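Local coordinates for nitroreductase family protein (PDB 4QLX) that works as an FMN-containing enone reductase in a polyunsaturated fatty acid saturation pathway, probably using NADH to reduce 10-oxo-11-octadecenoate to 10-oxooctadecanoate, at residues Q154-A159 / M192-G197; F60-T65 / A87-F92; A94-S99 / K186-V191. All coordinates share one frame; numbering follows the deposited sequence.

Contact 1 of 3, residues Q154-A159 / M192-G197; sequences QLLLVA and MGIAIG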
ATOM      1  N   GLN A 154       1.419  -2.613   3.314  1.00 14.24           N
ATOM      2  CA  GLN A 154       2.685  -2.939   3.963  1.00 14.46           C
ATOM      3  C   GLN A 154       2.510  -4.152   4.875  1.00 16.56           C
ATOM      4  O   GLN A 154       3.410  -4.975   4.972  1.00 13.82           O
ATOM      5  CB  GLN A 154       3.258  -1.734   4.731  1.00 16.23           C
ATOM      6  CG  GLN A 154       3.850  -0.694   3.771  1.00 17.05           C
ATOM      7  CD  GLN A 154       5.114  -0.015   4.296  1.00 17.31           C
ATOM      8  OE1 GLN A 154       6.043   0.258   3.529  1.00 16.83           O
ATOM      9  NE2 GLN A 154       5.156   0.256   5.605  1.00 15.51           N
ATOM     10  N   LEU A 155       1.338  -4.287   5.497  1.00 14.82           N
ATOM     11  CA  LEU A 155       1.119  -5.389   6.434  1.00 14.64           C
ATOM     12  C   LEU A 155       1.102  -6.736   5.681  1.00 16.97           C
ATOM     13  O   LEU A 155       1.564  -7.761   6.198  1.00 16.26           O
ATOM     14  CB  LEU A 155      -0.183  -5.176   7.224  1.00 15.68           C
ATOM     15  CG  LEU A 155      -0.509  -6.197   8.331  1.00 20.06           C
ATOM     16  CD1 LEU A 155       0.687  -6.413   9.254  1.00 14.29           C
ATOM     17  CD2 LEU A 155      -1.715  -5.756   9.141  1.00 14.99           C
ATOM     18  N   LEU A 156       0.599  -6.726   4.446  1.00 14.69           N
ATOM     19  CA  LEU A 156       0.613  -7.937   3.616  1.00 16.12           C
ATOM     20  C   LEU A 156       2.048  -8.377   3.334  1.00 17.88           C
ATOM     21  O   LEU A 156       2.350  -9.581   3.291  1.00 16.46           O
ATOM     22  CB  LEU A 156      -0.132  -7.710   2.299  1.00 14.98           C
ATOM     23  CG  LEU A 156      -1.647  -7.508   2.305  1.00 14.86           C
ATOM     24  CD1 LEU A 156      -2.082  -7.185   0.899  1.00 14.46           C
ATOM     25  CD2 LEU A 156      -2.378  -8.769   2.779  1.00 16.43           C
ATOM     26  N   LEU A 157       2.933  -7.400   3.144  1.00 15.92           N
ATOM     27  CA  LEU A 157       4.337  -7.698   2.860  1.00 18.75           C
ATOM     28  C   LEU A 157       5.034  -8.126   4.152  1.00 17.94           C
ATOM     29  O   LEU A 157       5.791  -9.092   4.162  1.00 16.11           O
ATOM     30  CB  LEU A 157       5.046  -6.475   2.224  1.00 14.70           C
ATOM     31  CG  LEU A 157       4.413  -6.050   0.889  1.00 14.22           C
ATOM     32  CD1 LEU A 157       5.019  -4.785   0.300  1.00 13.52           C
ATOM     33  CD2 LEU A 157       4.539  -7.202  -0.124  1.00 18.03           C
ATOM     34  N   VAL A 158       4.771  -7.393   5.232  1.00 17.56           N
ATOM     35  CA  VAL A 158       5.346  -7.711   6.530  1.00 15.84           C
ATOM     36  C   VAL A 158       5.001  -9.151   6.898  1.00 15.83           C
ATOM     37  O   VAL A 158       5.865  -9.908   7.348  1.00 19.40           O
ATOM     38  CB  VAL A 158       4.850  -6.745   7.624  1.00 16.29           C
ATOM     39  CG1 VAL A 158       5.221  -7.266   8.997  1.00 17.65           C
ATOM     40  CG2 VAL A 158       5.459  -5.364   7.404  1.00 18.18           C
ATOM     41  N   ALA A 159       3.753  -9.528   6.667  1.00 14.36           N
ATOM     42  CA  ALA A 159       3.304 -10.893   6.957  1.00 19.13           C
ATOM     43  C   ALA A 159       4.240 -11.919   6.315  1.00 16.70           C
ATOM     44  O   ALA A 159       4.707 -12.849   6.985  1.00 17.93           O
ATOM     45  CB  ALA A 159       1.862 -11.090   6.479  1.00 14.98           C
ATOM     46  N   MET A 192     -10.702  -2.436   5.379  1.00 19.10           N
ATOM     47  CA  MET A 192     -10.388  -3.803   4.967  1.00 21.59           C
ATOM     48  C   MET A 192      -9.897  -4.667   6.122  1.00 19.92           C
ATOM     49  O   MET A 192      -9.343  -4.167   7.098  1.00 19.86           O
ATOM     50  CB  MET A 192      -9.336  -3.812   3.841  1.00 18.07           C
ATOM     51  CG  MET A 192      -7.942  -3.337   4.279  1.00 26.03           C
ATOM     52  SD  MET A 192      -6.623  -3.528   3.048  1.00 26.25           S
ATOM     53  CE  MET A 192      -6.938  -2.115   1.987  1.00 24.55           C
ATOM     54  N   GLY A 193     -10.103  -5.976   5.998  1.00 21.50           N
ATOM     55  CA  GLY A 193      -9.496  -6.927   6.911  1.00 19.34           C
ATOM     56  C   GLY A 193      -8.235  -7.511   6.299  1.00 20.15           C
ATOM     57  O   GLY A 193      -8.121  -7.631   5.076  1.00 20.89           O
ATOM     58  N   ILE A 194      -7.274  -7.843   7.147  1.00 16.70           N
ATOM     59  CA  ILE A 194      -6.086  -8.574   6.717  1.00 17.57           C
ATOM     60  C   ILE A 194      -6.053  -9.896   7.476  1.00 21.04           C
ATOM     61  O   ILE A 194      -5.786  -9.912   8.678  1.00 19.38           O
ATOM     62  CB  ILE A 194      -4.775  -7.805   6.984  1.00 18.57           C
ATOM     63  CG1 ILE A 194      -4.784  -6.394   6.362  1.00 19.04           C
ATOM     64  CG2 ILE A 194      -3.567  -8.599   6.507  1.00 17.19           C
ATOM     65  CD1 ILE A 194      -4.948  -6.350   4.861  1.00 16.21           C
ATOM     66  N   ALA A 195      -6.334 -11.004   6.792  1.00 19.69           N
ATOM     67  CA  ALA A 195      -6.216 -12.313   7.426  1.00 17.73           C
ATOM     68  C   ALA A 195      -4.781 -12.782   7.319  1.00 17.98           C
ATOM     69  O   ALA A 195      -4.201 -12.706   6.253  1.00 19.92           O
ATOM     70  CB  ALA A 195      -7.172 -13.331   6.772  1.00 18.87           C
ATOM     71  N   ILE A 196      -4.216 -13.279   8.416  1.00 18.07           N
ATOM     72  CA  ILE A 196      -2.813 -13.699   8.445  1.00 17.92           C
ATOM     73  C   ILE A 196      -2.652 -15.110   9.032  1.00 22.20           C
ATOM     74  O   ILE A 196      -3.336 -15.470   9.995  1.00 22.65           O
ATOM     75  CB  ILE A 196      -1.950 -12.717   9.292  1.00 16.27           C
ATOM     76  CG1 ILE A 196      -2.117 -11.266   8.812  1.00 18.66           C
ATOM     77  CG2 ILE A 196      -0.484 -13.125   9.308  1.00 20.25           C
ATOM     78  CD1 ILE A 196      -1.238 -10.247   9.602  1.00 17.78           C
ATOM     79  N   GLY A 197      -1.750 -15.903   8.456  1.00 22.63           N
ATOM     80  CA  GLY A 197      -1.372 -17.182   9.040  1.00 24.01           C
ATOM     81  C   GLY A 197      -0.354 -17.906   8.183  1.00 25.85           C
ATOM     82  O   GLY A 197       0.180 -17.324   7.241  1.00 23.81           O
TER

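Contact 2 of 3, residues F60-T65 / A87-F92; sequences FVVVDT and ASAIVF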
ATOM      1  N   PHE A  60      -6.315  -0.290  14.176  1.00 16.79           N
ATOM      2  CA  PHE A  60      -6.236  -1.733  14.010  1.00 17.97           C
ATOM      3  C   PHE A  60      -7.084  -2.481  15.042  1.00 19.63           C
ATOM      4  O   PHE A  60      -7.028  -2.185  16.231  1.00 18.39           O
ATOM      5  CB  PHE A  60      -4.779  -2.170  14.107  1.00 16.11           C
ATOM      6  CG  PHE A  60      -3.857  -1.414  13.176  1.00 16.12           C
ATOM      7  CD1 PHE A  60      -3.788  -1.744  11.832  1.00 15.62           C
ATOM      8  CD2 PHE A  60      -3.079  -0.366  13.641  1.00 18.53           C
ATOM      9  CE1 PHE A  60      -2.954  -1.058  10.972  1.00 15.93           C
ATOM     10  CE2 PHE A  60      -2.250   0.319  12.790  1.00 19.33           C
ATOM     11  CZ  PHE A  60      -2.180  -0.033  11.452  1.00 16.34           C
ATOM     12  N   VAL A  61      -7.880  -3.450  14.599  1.00 19.23           N
ATOM     13  CA  VAL A  61      -8.578  -4.299  15.553  1.00 19.01           C
ATOM     14  C   VAL A  61      -8.192  -5.758  15.302  1.00 20.89           C
ATOM     15  O   VAL A  61      -8.461  -6.295  14.233  1.00 16.75           O
ATOM     16  CB  VAL A  61     -10.100  -4.135  15.466  1.00 18.79           C
ATOM     17  CG1 VAL A  61     -10.793  -5.068  16.468  1.00 22.43           C
ATOM     18  CG2 VAL A  61     -10.498  -2.697  15.707  1.00 22.40           C
ATOM     19  N   VAL A  62      -7.523  -6.368  16.277  1.00 20.21           N
ATOM     20  CA  VAL A  62      -6.994  -7.718  16.119  1.00 19.64           C
ATOM     21  C   VAL A  62      -8.018  -8.736  16.591  1.00 22.52           C
ATOM     22  O   VAL A  62      -8.491  -8.688  17.733  1.00 23.29           O
ATOM     23  CB  VAL A  62      -5.685  -7.922  16.887  1.00 19.59           C
ATOM     24  CG1 VAL A  62      -5.205  -9.388  16.748  1.00 20.73           C
ATOM     25  CG2 VAL A  62      -4.612  -6.952  16.400  1.00 21.29           C
ATOM     26  N   VAL A  63      -8.358  -9.648  15.688  1.00 24.09           N
ATOM     27  CA  VAL A  63      -9.311 -10.710  15.949  1.00 24.09           C
ATOM     28  C   VAL A  63      -8.548 -12.027  15.909  1.00 24.08           C
ATOM     29  O   VAL A  63      -8.075 -12.425  14.847  1.00 23.53           O
ATOM     30  CB  VAL A  63     -10.437 -10.708  14.896  1.00 21.75           C
ATOM     31  CG1 VAL A  63     -11.477 -11.775  15.204  1.00 26.28           C
ATOM     32  CG2 VAL A  63     -11.083  -9.335  14.821  1.00 24.45           C
ATOM     33  N   ASP A  64      -8.378 -12.691  17.051  1.00 21.79           N
ATOM     34  CA  ASP A  64      -7.581 -13.922  17.047  1.00 27.41           C
ATOM     35  C   ASP A  64      -8.047 -15.006  18.044  1.00 27.16           C
ATOM     36  O   ASP A  64      -7.276 -15.903  18.393  1.00 29.95           O
ATOM     37  CB  ASP A  64      -6.115 -13.586  17.315  1.00 28.37           C
ATOM     38  CG  ASP A  64      -5.869 -13.191  18.755  1.00 31.73           C
ATOM     39  OD1 ASP A  64      -6.842 -12.799  19.440  1.00 33.24           O
ATOM     40  OD2 ASP A  64      -4.705 -13.270  19.197  1.00 31.71           O
ATOM     41  N   THR A  65      -9.286 -14.903  18.507  1.00 23.46           N
ATOM     42  CA  THR A  65      -9.860 -15.922  19.380  1.00 28.25           C
ATOM     43  C   THR A  65     -11.155 -16.431  18.766  1.00 27.15           C
ATOM     44  O   THR A  65     -11.799 -15.718  17.982  1.00 23.83           O
ATOM     45  CB  THR A  65     -10.136 -15.387  20.821  1.00 26.45           C
ATOM     46  OG1 THR A  65     -11.334 -14.604  20.827  1.00 26.25           O
ATOM     47  CG2 THR A  65      -8.965 -14.569  21.341  1.00 32.15           C
ATOM     48  N   ALA A  87      -7.594 -18.410   9.778  1.00 24.54           N
ATOM     49  CA  ALA A  87      -6.468 -17.513  10.038  1.00 21.36           C
ATOM     50  C   ALA A  87      -6.000 -17.561  11.489  1.00 21.74           C
ATOM     51  O   ALA A  87      -6.805 -17.734  12.408  1.00 23.68           O
ATOM     52  CB  ALA A  87      -6.824 -16.083   9.663  1.00 22.20           C
ATOM     53  N   SER A  88      -4.691 -17.419  11.686  1.00 22.72           N
ATOM     54  CA  SER A  88      -4.140 -17.265  13.028  1.00 26.69           C
ATOM     55  C   SER A  88      -4.701 -15.989  13.657  1.00 24.99           C
ATOM     56  O   SER A  88      -5.096 -15.977  14.818  1.00 24.84           O
ATOM     57  CB  SER A  88      -2.611 -17.208  13.007  1.00 25.16           C
ATOM     58  OG  SER A  88      -2.045 -18.368  12.413  1.00 27.46           O
ATOM     59  N   ALA A  89      -4.731 -14.913  12.880  1.00 24.26           N
ATOM     60  CA  ALA A  89      -5.323 -13.661  13.341  1.00 21.34           C
ATOM     61  C   ALA A  89      -5.815 -12.851  12.156  1.00 20.64           C
ATOM     62  O   ALA A  89      -5.263 -12.944  11.061  1.00 20.68           O
ATOM     63  CB  ALA A  89      -4.321 -12.862  14.149  1.00 20.88           C
ATOM     64  N   ILE A  90      -6.876 -12.084  12.371  1.00 16.34           N
ATOM     65  CA  ILE A  90      -7.307 -11.115  11.382  1.00 20.38           C
ATOM     66  C   ILE A  90      -7.014  -9.734  11.967  1.00 21.80           C
ATOM     67  O   ILE A  90      -7.293  -9.478  13.136  1.00 21.68           O
ATOM     68  CB  ILE A  90      -8.796 -11.249  11.025  1.00 22.20           C
ATOM     69  CG1 ILE A  90      -9.096 -12.667  10.518  1.00 22.11           C
ATOM     70  CG2 ILE A  90      -9.208 -10.210   9.982  1.00 21.35           C
ATOM     71  CD1 ILE A  90      -9.543 -13.625  11.625  1.00 22.61           C
ATOM     72  N   VAL A  91      -6.409  -8.869  11.164  1.00 19.97           N
ATOM     73  CA  VAL A  91      -6.195  -7.496  11.575  1.00 17.29           C
ATOM     74  C   VAL A  91      -7.128  -6.621  10.753  1.00 21.36           C
ATOM     75  O   VAL A  91      -6.917  -6.430   9.541  1.00 19.58           O
ATOM     76  CB  VAL A  91      -4.740  -7.069  11.396  1.00 19.13           C
ATOM     77  CG1 VAL A  91      -4.568  -5.581  11.719  1.00 19.24           C
ATOM     78  CG2 VAL A  91      -3.834  -7.934  12.265  1.00 16.96           C
ATOM     79  N   PHE A  92      -8.186  -6.119  11.386  1.00 16.68           N
ATOM     80  CA  PHE A  92      -9.088  -5.249  10.654  1.00 21.20           C
ATOM     81  C   PHE A  92      -8.638  -3.801  10.750  1.00 21.51           C
ATOM     82  O   PHE A  92      -8.280  -3.323  11.833  1.00 20.41           O
ATOM     83  CB  PHE A  92     -10.536  -5.365  11.136  1.00 21.52           C
ATOM     84  CG  PHE A  92     -11.499  -4.728  10.184  1.00 23.88           C
ATOM     85  CD1 PHE A  92     -12.032  -5.460   9.129  1.00 20.33           C
ATOM     86  CD2 PHE A  92     -11.795  -3.376  10.282  1.00 20.66           C
ATOM     87  CE1 PHE A  92     -12.878  -4.866   8.217  1.00 21.41           C
ATOM     88  CE2 PHE A  92     -12.642  -2.771   9.372  1.00 20.58           C
ATOM     89  CZ  PHE A  92     -13.185  -3.506   8.340  1.00 20.76           C
TER

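Contact 3 of 3, residues A94-S99 / K186-V191; sequences AGDTQS and KRYVPV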
ATOM      1  N   ALA A  94      -9.529   0.182  10.245  1.00 17.41           N
ATOM      2  CA  ALA A  94     -10.568   1.189  10.124  1.00 20.90           C
ATOM      3  C   ALA A  94      -9.899   2.555  10.012  1.00 17.72           C
ATOM      4  O   ALA A  94      -8.805   2.754  10.526  1.00 19.77           O
ATOM      5  CB  ALA A  94     -11.515   1.136  11.309  1.00 20.88           C
ATOM      6  N   GLY A  95     -10.551   3.486   9.327  1.00 19.82           N
ATOM      7  CA  GLY A  95      -9.991   4.807   9.120  1.00 18.65           C
ATOM      8  C   GLY A  95     -10.419   5.745  10.227  1.00 19.24           C
ATOM      9  O   GLY A  95     -11.558   5.694  10.684  1.00 21.12           O
ATOM     10  N   ASP A  96      -9.496   6.589  10.663  1.00 20.34           N
ATOM     11  CA  ASP A  96      -9.750   7.549  11.740  1.00 21.55           C
ATOM     12  C   ASP A  96     -10.042   8.927  11.154  1.00 22.91           C
ATOM     13  O   ASP A  96      -9.131   9.647  10.752  1.00 23.67           O
ATOM     14  CB  ASP A  96      -8.550   7.603  12.691  1.00 23.07           C
ATOM     15  CG  ASP A  96      -8.761   8.551  13.871  1.00 27.71           C
ATOM     16  OD1 ASP A  96      -9.863   9.126  14.017  1.00 26.85           O
ATOM     17  OD2 ASP A  96      -7.814   8.704  14.670  1.00 30.50           O
ATOM     18  N   THR A  97     -11.319   9.301  11.121  1.00 24.33           N
ATOM     19  CA  THR A  97     -11.724  10.551  10.491  1.00 22.35           C
ATOM     20  C   THR A  97     -11.635  11.737  11.454  1.00 23.63           C
ATOM     21  O   THR A  97     -12.155  12.812  11.174  1.00 27.35           O
ATOM     22  CB  THR A  97     -13.152  10.457   9.931  1.00 25.89           C
ATOM     23  OG1 THR A  97     -14.093  10.384  11.011  1.00 24.47           O
ATOM     24  CG2 THR A  97     -13.291   9.226   9.043  1.00 23.35           C
ATOM     25  N   GLN A  98     -10.987  11.530  12.592  1.00 25.11           N
ATOM     26  CA  GLN A  98     -10.728  12.622  13.519  1.00 28.20           C
ATOM     27  C   GLN A  98      -9.236  12.741  13.777  1.00 26.37           C
ATOM     28  O   GLN A  98      -8.815  13.412  14.721  1.00 24.42           O
ATOM     29  CB  GLN A  98     -11.484  12.412  14.833  1.00 24.54           C
ATOM     30  CG  GLN A  98     -13.001  12.533  14.693  1.00 25.93           C
ATOM     31  CD  GLN A  98     -13.733  12.177  15.974  1.00 25.15           C
ATOM     32  OE1 GLN A  98     -13.115  11.973  17.017  1.00 25.61           O
ATOM     33  NE2 GLN A  98     -15.053  12.080  15.895  1.00 29.48           N
ATOM     34  N   SER A  99      -8.435  12.105  12.924  1.00 19.92           N
ATOM     35  CA  SER A  99      -6.984  12.090  13.119  1.00 21.13           C
ATOM     36  C   SER A  99      -6.362  13.488  13.021  1.00 21.03           C
ATOM     37  O   SER A  99      -5.291  13.741  13.590  1.00 20.11           O
ATOM     38  CB  SER A  99      -6.320  11.145  12.108  1.00 21.65           C
ATOM     39  OG  SER A  99      -6.335  11.700  10.807  1.00 23.70           O
ATOM     40  N   LYS A 186     -19.141   7.567  15.064  1.00 33.77           N
ATOM     41  CA  LYS A 186     -18.898   8.962  14.722  1.00 34.09           C
ATOM     42  C   LYS A 186     -17.508   9.149  14.120  1.00 32.15           C
ATOM     43  O   LYS A 186     -17.285  10.069  13.338  1.00 33.60           O
ATOM     44  CB  LYS A 186     -19.023   9.860  15.956  1.00 34.44           C
ATOM     45  CG  LYS A 186     -20.426  10.072  16.498  1.00 42.02           C
ATOM     46  CD  LYS A 186     -20.401  11.167  17.557  1.00 43.49           C
ATOM     47  CE  LYS A 186     -19.937  12.502  16.952  1.00 56.22           C
ATOM     48  NZ  LYS A 186     -18.784  13.137  17.675  1.00 45.80           N
ATOM     49  N   ARG A 187     -16.584   8.273  14.506  1.00 26.74           N
ATOM     50  CA  ARG A 187     -15.158   8.471  14.267  1.00 26.20           C
ATOM     51  C   ARG A 187     -14.548   7.578  13.185  1.00 27.92           C
ATOM     52  O   ARG A 187     -13.802   8.036  12.319  1.00 23.10           O
ATOM     53  CB  ARG A 187     -14.393   8.240  15.570  1.00 23.40           C
ATOM     54  CG  ARG A 187     -12.908   8.463  15.428  1.00 28.67           C
ATOM     55  CD  ARG A 187     -12.195   8.396  16.751  1.00 26.53           C
ATOM     56  NE  ARG A 187     -10.807   8.845  16.612  1.00 30.34           N
ATOM     57  CZ  ARG A 187      -9.941   8.907  17.616  1.00 35.12           C
ATOM     58  NH1 ARG A 187     -10.312   8.534  18.836  1.00 32.16           N
ATOM     59  NH2 ARG A 187      -8.700   9.334  17.399  1.00 34.88           N
ATOM     60  N   TYR A 188     -14.857   6.292  13.255  1.00 23.79           N
ATOM     61  CA  TYR A 188     -14.154   5.301  12.448  1.00 27.58           C
ATOM     62  C   TYR A 188     -14.956   4.813  11.243  1.00 22.83           C
ATOM     63  O   TYR A 188     -16.166   4.644  11.322  1.00 26.87           O
ATOM     64  CB  TYR A 188     -13.758   4.119  13.336  1.00 23.37           C
ATOM     65  CG  TYR A 188     -12.765   4.496  14.401  1.00 28.18           C
ATOM     66  CD1 TYR A 188     -11.449   4.798  14.072  1.00 23.14           C
ATOM     67  CD2 TYR A 188     -13.134   4.550  15.738  1.00 26.97           C
ATOM     68  CE1 TYR A 188     -10.530   5.148  15.045  1.00 25.78           C
ATOM     69  CE2 TYR A 188     -12.221   4.889  16.720  1.00 26.69           C
ATOM     70  CZ  TYR A 188     -10.922   5.188  16.368  1.00 28.56           C
ATOM     71  OH  TYR A 188     -10.017   5.535  17.345  1.00 27.06           O
ATOM     72  N   VAL A 189     -14.268   4.610  10.124  1.00 24.40           N
ATOM     73  CA  VAL A 189     -14.874   4.029   8.929  1.00 24.45           C
ATOM     74  C   VAL A 189     -14.190   2.704   8.546  1.00 23.88           C
ATOM     75  O   VAL A 189     -12.965   2.588   8.577  1.00 21.42           O
ATOM     76  CB  VAL A 189     -14.817   5.015   7.733  1.00 25.62           C
ATOM     77  CG1 VAL A 189     -15.628   6.282   8.044  1.00 27.51           C
ATOM     78  CG2 VAL A 189     -13.380   5.374   7.382  1.00 22.93           C
ATOM     79  N   PRO A 190     -14.977   1.694   8.170  1.00 20.59           N
ATOM     80  CA  PRO A 190     -14.350   0.413   7.846  1.00 22.03           C
ATOM     81  C   PRO A 190     -13.641   0.452   6.497  1.00 21.21           C
ATOM     82  O   PRO A 190     -14.140   1.094   5.571  1.00 27.35           O
ATOM     83  CB  PRO A 190     -15.533  -0.555   7.818  1.00 22.09           C
ATOM     84  CG  PRO A 190     -16.692   0.296   7.435  1.00 25.93           C
ATOM     85  CD  PRO A 190     -16.435   1.675   7.964  1.00 26.48           C
ATOM     86  N   VAL A 191     -12.497  -0.216   6.388  1.00 18.77           N
ATOM     87  CA  VAL A 191     -11.767  -0.248   5.129  1.00 18.97           C
ATOM     88  C   VAL A 191     -11.513  -1.681   4.648  1.00 20.69           C
ATOM     89  O   VAL A 191     -12.054  -2.096   3.623  1.00 22.59           O
ATOM     90  CB  VAL A 191     -10.434   0.515   5.246  1.00 16.75           C
ATOM     91  CG1 VAL A 191      -9.597   0.350   3.978  1.00 18.00           C
ATOM     92  CG2 VAL A 191     -10.707   2.005   5.531  1.00 19.60           C
TER
HETATM   93  O   HOH W   1     -16.240  12.502  13.244  1.00 35.50           O

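Contact 1 of 3, residues Q154-A159 / M192-G197
Ile194 meets both leucines: its CG1 lies 4.2 Å from Leu155 CD2, while CG2 and CD1 both come to Leu156 CD2. With CG1 beside the backbone N and CG2 anti to it (chi1 -55°), its branches spread under the helix. Ile194 CG2 is 3.9 Å from Leu156 CD2, and Ile194 CD1, folded back by chi2, reaches the same methyl at 4.1 Å. Leu156 starts off along the flank of the helix, yet its CD2 end bends down to the strand, making this the tightest spot. The packing is easier toward Ile196: its CD1 lies 4.3 Å from Leu155 CD1, and its CG2 lies 4.2 Å from Ala159 CB, where the backbones come closer, as the short alanine side chain would allow. All five touching residues are buried, so the slacker end is not a wet one. Across the helix from the strand, Leu157 packs on Leu157 of the second subunit. The Leu156 side chain is about 7 Å from a bound FMN at nearest atoms. Helix segment 154-159 and strand segment 192-197 point the same way, 1° apart, with axes 9.6 Å from each other: apolar helix-on-sheet packing in the core of the dimeric nitroreductase fold.

Contact 2 of 3, residues F60-T65 / A87-F92
Strands 60-63 and 89-92 run antiparallel, their directions 161° apart and their axes 4.6 Å from each other, as neighbours in the antiparallel sheet of the nitroreductase fold; 58-63 is an outermost strand of that sheet within this chain. Val61 pairs with Phe92 and Val63 with Ile90 as hydrogen-bonded pairs, and Val62 with Val91 is the non-hydrogen-bonded pair between them. The bond from Val63 N to Ile90 O, 2.8 Å long, is almost straight, at 176°. Beyond this pair, Ser88 and Ala89 both face Ile196 on the other neighbouring strand, a classic beta bulge. Side chains alternate between the faces. Val61, Val63, Ile90 and Phe92 share one, where Phe72 of helix 66-72 packs on Val63 and Ile90, and Leu181 on Val61 and Phe92. Val62 and Val91 lie on the other face, their CG2 methyls 4.3 Å apart, with Ile43 of helix 36-46 on Val62 and Leu155 on Val91. At one end Phe60 CD1 meets Val91 CG1 at 3.9 Å. At the other, Asp64 CB rests 3.7 Å from Ala89 CB, while Asp64 CG sits between the backbone N and the carbonyl carbon (chi1 73°), which takes the carboxylate away from the strand to a salt bridge between OD1 and Arg36 NH2.

Contact 3 of 3, residues A94-S99 / K186-V191
Asp96 and Arg187 form a two-bonded salt bridge through the NE side of the guanidinium: NE to OD1 at 2.8 Å and NH2 to OD2 at 2.9 Å. The two planes are turned 59° apart, and NE meets OD1 from above the carboxylate plane. From the opposite face of that plane Gln98 N reaches OD1 too, closing an Asx turn. An extended chain, with CG anti to the backbone N (chi1 -178°), carries the guanidinium there; on the way Arg187 CG lies over the centre of the Tyr188 ring. The Gln98 side chain crosses that of Arg187 at about a right angle, Gln98 OE1 3.7 Å from Arg187 CD, with amide and guanidinium planes only 12° apart. A leucine in place of Arg187 has no charge to offer, and would probably leave the buried Asp96 carboxylate without its mate and the turn less firmly fixed.

Backbone bonds pair strands 89-96 and 188-197 antiparallel in the nitroreductase sheet: Gly95 N to Val189 O at 2.7 Å, and Val189 N back to Gly95 O. Past the strand end, Thr97 N (3.0 Å) and Thr97 OG1 (2.7 Å) both donate to Arg187 O, from opposite faces of its carbonyl. A water bridges Gln98 NE2 to Lys186 O.

Apolar contacts are fewer. Ala94 CB meets Tyr188 CB at 4.2 Å, Ile178 packing on both residues, and Thr97 CG2 crosses Val189 CG1 at 3.9 Å.

How the contacts relate
Contact 1 is the core of the set, all hydrocarbon and close to the centre of the chain; contacts 2 and 3 are partly buried and lie farther out. All three meet on one sheet. Contacts 2 and 3 share strand 89-96, contacts 1 and 3 share strand 188-197, and a backbone hydrogen bond between Ile194 and Val91 joins contacts 1 and 2 directly. Phe92 CZ of contact 2 also packs on Pro190 CB of contact 3. The chemistry shifts with place: methyl packing beneath the helix, backbone bonds between valine-rich strands, then charge, a hydroxyl and a water where contact 3 leaves the sheet. Contacts 1 and 3 also touch the second subunit, whereas contact 2 does not.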